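Local coordinates for acetyl xylan esterase (Paenibacillus sp. R4, PDB 6AGQ), which probably removes acetyl groups from xylan and related acetylated substrates as a cold-active esterase of the alpha/beta-hydrolase superfamily, at residues A33-K38 with C161-D166. Numbering follows the deposited sequence.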
loop_
_atom_site.group_PDB
_atom_site.type_symbol
_atom_site.label_atom_id
_atom_site.label_comp_id
_atom_site.label_asym_id
_atom_site.label_seq_id
_atom_site.Cartn_x
_atom_site.Cartn_y
_atom_site.Cartn_z
ATOM N N ALA A 33 31.379 -36.034 -11.508
ATOM C CA ALA A 33 32.734 -36.557 -11.721
ATOM C C ALA A 33 33.725 -35.411 -11.652
ATOM O O ALA A 33 34.798 -35.556 -11.104
ATOM C CB ALA A 33 32.848 -37.299 -13.048
ATOM N N LEU A 34 33.335 -34.251 -12.153
ATOM C CA LEU A 34 34.091 -33.025 -11.917
ATOM C C LEU A 34 34.264 -32.717 -10.428
ATOM O O LEU A 34 35.371 -32.446 -9.989
ATOM C CB LEU A 34 33.478 -31.844 -12.682
ATOM C CG LEU A 34 33.901 -31.760 -14.183
ATOM C CD1 LEU A 34 34.944 -30.662 -14.404
ATOM C CD2 LEU A 34 34.382 -33.073 -14.838
ATOM N N SER A 35 33.211 -32.823 -9.633
ATOM C CA SER A 35 33.383 -32.694 -8.173
ATOM C C SER A 35 34.267 -33.802 -7.543
ATOM O O SER A 35 35.020 -33.521 -6.619
ATOM C CB SER A 35 32.040 -32.606 -7.435
ATOM O OG SER A 35 32.209 -32.761 -6.024
ATOM N N ASN A 36 34.156 -35.029 -8.025
ATOM C CA ASN A 36 34.952 -36.146 -7.516
ATOM C C ASN A 36 36.464 -36.013 -7.717
ATOM O O ASN A 36 37.195 -36.697 -7.039
ATOM C CB ASN A 36 34.517 -37.481 -8.155
ATOM C CG ASN A 36 33.073 -37.858 -7.839
ATOM O OD1 ASN A 36 32.316 -38.218 -8.743
ATOM N ND2 ASN A 36 32.686 -37.772 -6.573
ATOM N N GLN A 37 36.919 -35.145 -8.620
ATOM C CA GLN A 37 38.362 -34.843 -8.797
ATOM C C GLN A 37 38.845 -33.746 -7.869
ATOM O O GLN A 37 40.006 -33.313 -7.998
ATOM C CB GLN A 37 38.732 -34.283 -10.219
ATOM C CG GLN A 37 38.014 -34.774 -11.470
ATOM C CD GLN A 37 38.162 -36.261 -11.749
ATOM O OE1 GLN A 37 37.937 -36.695 -12.874
ATOM N NE2 GLN A 37 38.517 -37.049 -10.733
ATOM N N LYS A 38 37.975 -33.195 -7.025
ATOM C CA LYS A 38 38.363 -32.000 -6.257
ATOM C C LYS A 38 38.290 -32.377 -4.817
ATOM O O LYS A 38 37.199 -32.516 -4.279
ATOM C CB LYS A 38 37.466 -30.803 -6.555
ATOM C CG LYS A 38 38.260 -29.556 -6.825
ATOM C CD LYS A 38 38.953 -29.617 -8.193
ATOM C CE LYS A 38 40.029 -28.547 -8.266
ATOM N NZ LYS A 38 39.428 -27.178 -8.075
ATOM N N CYS A 161 26.326 -28.439 -2.223
ATOM C CA CYS A 161 25.352 -29.069 -1.351
ATOM C C CYS A 161 25.581 -30.539 -1.217
ATOM O O CYS A 161 25.226 -31.089 -0.192
ATOM C CB CYS A 161 23.886 -28.774 -1.779
ATOM S SG CYS A 161 23.414 -27.022 -1.583
ATOM N N ILE A 162 26.084 -31.181 -2.276
ATOM C CA ILE A 162 26.471 -32.603 -2.228
ATOM C C ILE A 162 27.805 -32.745 -1.483
ATOM O O ILE A 162 28.067 -33.708 -0.702
ATOM C CB ILE A 162 26.567 -33.182 -3.675
ATOM C CG1 ILE A 162 25.140 -33.460 -4.218
ATOM C CG2 ILE A 162 27.458 -34.447 -3.762
ATOM C CD1 ILE A 162 25.124 -33.614 -5.743
ATOM N N ARG A 163 28.672 -31.773 -1.720
ATOM C CA ARG A 163 29.925 -31.743 -0.992
ATOM C C ARG A 163 29.752 -31.498 0.525
ATOM O O ARG A 163 30.604 -31.962 1.292
ATOM C CB ARG A 163 30.880 -30.756 -1.662
ATOM C CG ARG A 163 31.320 -31.276 -3.011
ATOM C CD ARG A 163 31.913 -30.192 -3.874
ATOM N NE ARG A 163 33.286 -29.887 -3.473
ATOM C CZ ARG A 163 34.365 -30.596 -3.773
ATOM N NH1 ARG A 163 34.299 -31.715 -4.531
ATOM N NH2 ARG A 163 35.543 -30.150 -3.330
ATOM N N ALA A 164 28.674 -30.845 0.966
ATOM C CA ALA A 164 28.307 -30.856 2.387
ATOM C C ALA A 164 28.030 -32.276 2.932
ATOM O O ALA A 164 28.317 -32.590 4.062
ATOM C CB ALA A 164 27.116 -29.953 2.641
ATOM N N LEU A 165 27.476 -33.152 2.115
ATOM C CA LEU A 165 27.310 -34.559 2.540
ATOM C C LEU A 165 28.671 -35.259 2.596
ATOM O O LEU A 165 28.878 -36.049 3.497
ATOM C CB LEU A 165 26.400 -35.335 1.613
ATOM C CG LEU A 165 25.075 -34.670 1.262
ATOM C CD1 LEU A 165 24.384 -35.419 0.112
ATOM C CD2 LEU A 165 24.190 -34.523 2.492
ATOM N N ASP A 166 29.592 -34.951 1.664
ATOM C CA ASP A 166 31.018 -35.425 1.730
ATOM C C ASP A 166 31.665 -34.928 3.027
ATOM O O ASP A 166 32.423 -35.647 3.645
ATOM C CB ASP A 166 31.954 -34.902 0.561
ATOM C CG ASP A 166 31.517 -35.341 -0.882
ATOM O OD1 ASP A 166 30.683 -36.247 -1.031
ATOM O OD2 ASP A 166 32.044 -34.762 -1.889
#
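R163 reaches from helix 153-170 to the C-terminal end of helix 24-36, where its guanidinium group binds the side chain of S35 and the backbone carbonyl of K38. Its CB points toward the opposing segment, and CG, anti to the carbonyl carbon (chi1 -69°), carries the chain on in that direction. The aliphatic part runs past the serine hydroxyl: R163 CG lies 3.5 Å from S35 OG, and CD passes 3.4 Å from the same oxygen. A bend at chi3 then turns the head group, whose NE is hydrogen-bonded outside the two segments. R163 NH1 donates to S35 OG over 2.8 Å, with the oxygen close to the guanidinium plane and an N-H...O angle of 159°. R163 NH1 also donates to K38 O at 3.0 Å, in the carbonyl plane and on a lone pair. R163 NH2 completes an end-on fork on this one oxygen, also 3.0 Å from K38 O, but approaches from above the carbonyl plane. R163 NH1 also lies 2.9 Å from S35 O, the carbonyl oxygen that accepts the backbone N-H of K38 in the turn leaving the helix. With two nitrogens on K38 O and NH1 also on S35 OG, the guanidinium is held against rotation, and the buried N-H groups of NH1 and NH2 find neutral oxygen acceptors. A leucine here has no N-H groups to offer K38 O and S35 OG, and the tie between the two helices would probably weaken. NH2 also donates to D63 O at the end of strand 55-63, and the R163 side chain rests on Y62 of that strand. The arginine thus ties together helix 24-36, helix 153-170 and the antiparallel N-terminal part of the central sheet of the alpha/beta-hydrolase fold.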